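Local coordinates for core protein VP4 (Bluetongue virus, PDB 2JHP), which caps viral messenger RNA as a multifunctional enzyme of the inner core, with separate pockets that bind S-adenosyl-L-homocysteine and guanine, at residues Pro325-Leu336 and Val366-Arg376. Numbering follows the deposited sequence.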
loop_
_atom_site.group_PDB
_atom_site.type_symbol
_atom_site.label_atom_id
_atom_site.label_comp_id
_atom_site.label_asym_id
_atom_site.label_seq_id
_atom_site.Cartn_x
_atom_site.Cartn_y
_atom_site.Cartn_z
ATOM N N PRO A 325 25.200 0.805 8.789
ATOM C CA PRO A 325 25.134 1.989 9.638
ATOM C C PRO A 325 23.899 1.966 10.531
ATOM O O PRO A 325 22.941 1.242 10.252
ATOM C CB PRO A 325 25.057 3.146 8.636
ATOM C CG PRO A 325 25.444 2.560 7.311
ATOM C CD PRO A 325 25.010 1.138 7.364
ATOM N N GLN A 326 23.943 2.750 11.600
ATOM C CA GLN A 326 22.882 2.778 12.600
ATOM C C GLN A 326 22.064 4.056 12.512
ATOM O O GLN A 326 22.610 5.150 12.648
ATOM C CB GLN A 326 23.462 2.651 14.010
ATOM C CG GLN A 326 24.404 1.474 14.187
ATOM C CD GLN A 326 24.678 1.195 15.636
ATOM O OE1 GLN A 326 23.767 0.865 16.397
ATOM N NE2 GLN A 326 25.931 1.330 16.037
ATOM N N PRO A 327 20.750 3.918 12.274
ATOM C CA PRO A 327 19.848 5.066 12.288
ATOM C C PRO A 327 19.852 5.722 13.664
ATOM O O PRO A 327 19.836 5.021 14.677
ATOM C CB PRO A 327 18.472 4.447 12.002
ATOM C CG PRO A 327 18.736 3.114 11.457
ATOM C CD PRO A 327 20.045 2.657 11.986
ATOM N N GLY A 328 19.887 7.056 13.691
ATOM C CA GLY A 328 19.825 7.827 14.935
ATOM C C GLY A 328 21.131 7.912 15.709
ATOM O O GLY A 328 21.169 8.471 16.811
ATOM N N ALA A 329 22.199 7.362 15.139
ATOM C CA ALA A 329 23.511 7.390 15.768
ATOM C C ALA A 329 24.232 8.697 15.451
ATOM O O ALA A 329 23.989 9.309 14.410
ATOM C CB ALA A 329 24.343 6.191 15.322
ATOM N N ASP A 330 25.114 9.116 16.356
ATOM C CA ASP A 330 25.870 10.364 16.204
ATOM C C ASP A 330 26.881 10.304 15.065
ATOM O O ASP A 330 27.372 9.229 14.716
ATOM C CB ASP A 330 26.566 10.737 17.515
ATOM C CG ASP A 330 25.669 11.543 18.442
ATOM O OD1 ASP A 330 24.438 11.304 18.446
ATOM O OD2 ASP A 330 26.193 12.426 19.164
ATOM N N ALA A 331 27.172 11.469 14.489
ATOM C CA ALA A 331 28.099 11.598 13.359
ATOM C C ALA A 331 29.495 11.039 13.645
ATOM O O ALA A 331 30.151 10.517 12.747
ATOM C CB ALA A 331 28.191 13.051 12.924
ATOM N N ASP A 332 29.934 11.154 14.899
ATOM C CA ASP A 332 31.252 10.669 15.325
ATOM C C ASP A 332 31.249 9.239 15.881
ATOM O O ASP A 332 32.307 8.700 16.216
ATOM C CB ASP A 332 31.904 11.632 16.333
ATOM C CG ASP A 332 30.999 11.995 17.515
ATOM O OD1 ASP A 332 29.932 11.409 17.708
ATOM O OD2 ASP A 332 31.366 12.896 18.283
ATOM N N MET A 333 30.065 8.640 15.969
ATOM C CA MET A 333 29.895 7.297 16.514
ATOM C C MET A 333 30.383 6.223 15.527
ATOM O O MET A 333 29.670 5.846 14.589
ATOM C CB MET A 333 28.415 7.091 16.895
ATOM C CG MET A 333 27.978 5.675 17.281
ATOM S SD MET A 333 28.667 5.022 18.811
ATOM C CE MET A 333 28.548 6.414 19.945
ATOM N N TYR A 334 31.601 5.733 15.744
ATOM C CA TYR A 334 32.185 4.723 14.849
ATOM C C TYR A 334 31.842 3.308 15.252
ATOM O O TYR A 334 32.704 2.507 15.623
ATOM C CB TYR A 334 33.687 4.917 14.696
ATOM C CG TYR A 334 34.004 6.070 13.792
ATOM C CD1 TYR A 334 34.358 7.307 14.320
ATOM C CD2 TYR A 334 33.920 5.932 12.408
ATOM C CE1 TYR A 334 34.640 8.379 13.498
ATOM C CE2 TYR A 334 34.191 6.992 11.574
ATOM C CZ TYR A 334 34.560 8.214 12.123
ATOM O OH TYR A 334 34.846 9.273 11.304
ATOM N N GLU A 335 30.558 3.021 15.141
ATOM C CA GLU A 335 29.976 1.751 15.527
ATOM C C GLU A 335 28.900 1.398 14.511
ATOM O O GLU A 335 28.096 2.249 14.108
ATOM C CB GLU A 335 29.376 1.885 16.920
ATOM C CG GLU A 335 28.802 0.634 17.502
ATOM C CD GLU A 335 28.282 0.870 18.903
ATOM O OE1 GLU A 335 29.119 1.043 19.817
ATOM O OE2 GLU A 335 27.041 0.889 19.092
ATOM N N LEU A 336 28.914 0.147 14.075
ATOM C CA LEU A 336 27.911 -0.358 13.150
ATOM C C LEU A 336 27.151 -1.468 13.838
ATOM O O LEU A 336 27.361 -1.721 15.027
ATOM C CB LEU A 336 28.573 -0.893 11.879
ATOM C CG LEU A 336 29.529 0.046 11.140
ATOM C CD1 LEU A 336 30.292 -0.749 10.124
ATOM C CD2 LEU A 336 28.818 1.220 10.474
ATOM N N VAL A 366 34.659 1.039 6.048
ATOM C CA VAL A 366 33.704 0.942 7.128
ATOM C C VAL A 366 33.720 2.255 7.937
ATOM O O VAL A 366 32.789 2.568 8.674
ATOM C CB VAL A 366 33.984 -0.359 7.937
ATOM C CG1 VAL A 366 34.119 -0.100 9.416
ATOM C CG2 VAL A 366 32.901 -1.414 7.645
ATOM N N ARG A 367 34.776 3.038 7.742
ATOM C CA ARG A 367 34.910 4.368 8.334
ATOM C C ARG A 367 34.091 5.376 7.527
ATOM O O ARG A 367 33.452 6.260 8.098
ATOM C CB ARG A 367 36.386 4.769 8.366
ATOM C CG ARG A 367 36.773 5.811 9.395
ATOM C CD ARG A 367 38.024 5.370 10.160
ATOM N NE ARG A 367 37.678 4.346 11.152
ATOM C CZ ARG A 367 38.557 3.604 11.828
ATOM N NH1 ARG A 367 39.873 3.736 11.629
ATOM N NH2 ARG A 367 38.111 2.713 12.707
ATOM N N LYS A 368 34.112 5.224 6.200
ATOM C CA LYS A 368 33.317 6.056 5.298
ATOM C C LYS A 368 31.828 5.922 5.562
ATOM O O LYS A 368 31.104 6.919 5.544
ATOM C CB LYS A 368 33.591 5.716 3.829
ATOM C CG LYS A 368 34.280 6.824 3.031
ATOM C CD LYS A 368 33.318 7.944 2.594
ATOM C CE LYS A 368 34.085 9.198 2.165
ATOM N NZ LYS A 368 33.190 10.308 1.742
ATOM N N MET A 369 31.369 4.695 5.796
ATOM C CA MET A 369 29.944 4.459 5.987
ATOM C C MET A 369 29.377 5.370 7.077
ATOM O O MET A 369 28.390 6.079 6.848
ATOM C CB MET A 369 29.660 2.985 6.294
ATOM C CG MET A 369 29.735 2.078 5.084
ATOM S SD MET A 369 28.795 0.553 5.293
ATOM C CE MET A 369 29.868 -0.392 6.357
ATOM N N VAL A 370 30.022 5.354 8.246
ATOM C CA VAL A 370 29.681 6.236 9.360
ATOM C C VAL A 370 29.591 7.687 8.879
ATOM O O VAL A 370 28.574 8.349 9.064
ATOM C CB VAL A 370 30.719 6.123 10.502
ATOM C CG1 VAL A 370 30.487 7.206 11.577
ATOM C CG2 VAL A 370 30.714 4.717 11.107
ATOM N N GLU A 371 30.649 8.160 8.234
ATOM C CA GLU A 371 30.727 9.547 7.755
ATOM C C GLU A 371 29.655 9.900 6.730
ATOM O O GLU A 371 29.256 11.059 6.625
ATOM C CB GLU A 371 32.102 9.817 7.157
ATOM C CG GLU A 371 33.224 9.557 8.134
ATOM C CD GLU A 371 34.542 9.255 7.451
ATOM O OE1 GLU A 371 34.695 9.567 6.242
ATOM O OE2 GLU A 371 35.430 8.704 8.138
ATOM N N LEU A 372 29.202 8.903 5.974
ATOM C CA LEU A 372 28.193 9.119 4.947
ATOM C C LEU A 372 26.761 9.054 5.479
ATOM O O LEU A 372 25.906 9.797 5.009
ATOM C CB LEU A 372 28.353 8.121 3.788
ATOM C CG LEU A 372 29.491 8.284 2.773
ATOM C CD1 LEU A 372 29.508 7.104 1.804
ATOM C CD2 LEU A 372 29.363 9.586 2.008
ATOM N N TYR A 373 26.496 8.183 6.453
ATOM C CA TYR A 373 25.112 7.901 6.846
ATOM C C TYR A 373 24.699 8.274 8.275
ATOM O O TYR A 373 23.523 8.527 8.526
ATOM C CB TYR A 373 24.748 6.439 6.517
ATOM C CG TYR A 373 25.059 6.054 5.085
ATOM C CD1 TYR A 373 24.404 6.667 4.012
ATOM C CD2 TYR A 373 26.020 5.094 4.804
ATOM C CE1 TYR A 373 24.702 6.326 2.693
ATOM C CE2 TYR A 373 26.324 4.744 3.489
ATOM C CZ TYR A 373 25.665 5.361 2.440
ATOM O OH TYR A 373 25.987 4.998 1.145
ATOM N N HIS A 374 25.648 8.311 9.205
ATOM C CA HIS A 374 25.345 8.689 10.591
ATOM C C HIS A 374 25.045 10.194 10.775
ATOM O O HIS A 374 25.322 11.021 9.896
ATOM C CB HIS A 374 26.477 8.254 11.528
ATOM C CG HIS A 374 26.514 6.784 11.808
ATOM N ND1 HIS A 374 27.115 6.261 12.933
ATOM C CD2 HIS A 374 26.021 5.727 11.121
ATOM C CE1 HIS A 374 27.004 4.945 12.918
ATOM N NE2 HIS A 374 26.346 4.596 11.828
ATOM N N GLY A 375 24.479 10.535 11.930
ATOM C CA GLY A 375 24.120 11.911 12.248
ATOM C C GLY A 375 22.787 11.964 12.963
ATOM O O GLY A 375 21.843 11.268 12.582
ATOM N N ARG A 376 22.704 12.796 13.998
ATOM C CA ARG A 376 21.481 12.918 14.790
ATOM C C ARG A 376 20.317 13.484 13.967
ATOM O O ARG A 376 19.173 13.430 14.399
ATOM C CB ARG A 376 21.723 13.743 16.064
ATOM C CG ARG A 376 21.018 13.208 17.318
ATOM C CD ARG A 376 19.544 13.604 17.384
ATOM N NE ARG A 376 18.713 12.562 17.991
ATOM C CZ ARG A 376 18.201 11.516 17.337
ATOM N NH1 ARG A 376 18.430 11.343 16.039
ATOM N NH2 ARG A 376 17.456 10.628 17.986
HETATM O O HOH W 1 25.498 13.677 15.465
#
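In a Rossmann-like methyltransferase domain, the loop between antiparallel strands 322-324 and 335-341 wraps the C-terminal end of helix 363-373, with H374, the first residue to leave helical geometry, enclosed by the loop. A329 CB rests over one face, 4.0 Å from the H374 ring centroid and 25° off its normal, which fits a CH-pi contact; V370 CA, from the helix itself, backs the opposite face. P325 CA and the carbonyl O of E335 lie at the ring edge, in its plane. H374 ND1 makes a weak hydrogen bond to D330 O and also lies 3.1 Å from M333 O, while H374 NE2 comes to 3.0 Å from Q326 N. CG anti to the carbonyl carbon (chi1 -75°) sets the H374 ring between V370 CA of the helix and A329 CB of the loop.

Just beyond, the backbone takes over: G375 N donates to A329 O at 2.8 Å, the N-H...O angle being 149°, and one water accepts from both A331 N and R376 N. G375 adopts a positive-phi conformation in which a CB would press against the carbonyl O of the preceding residue.

Farther back along the helix, V370 CG1 packs over one face of the Y334 ring, and Y334 OH donates to E371 OE2 at 3.3 Å, meeting the anti side of a carboxylate turned nearly perpendicular to the ring. L336 CD1 touches V366 CG2 at 3.7 Å and also M369 CE. At the other end of the loop, P325 CG meets Y373 CD2 at 3.6 Å; the Y373 hydroxyl is held by T168 O. E335, salt-bridged to K306, has its side chain about 8 Å from a bound S-adenosyl-L-homocysteine. The contact thus joins a helix terminus to the antiparallel edge of a seven-stranded sheet with the 3-2-1-4-5-7-6 order typical of Rossmann-like methyltransferases.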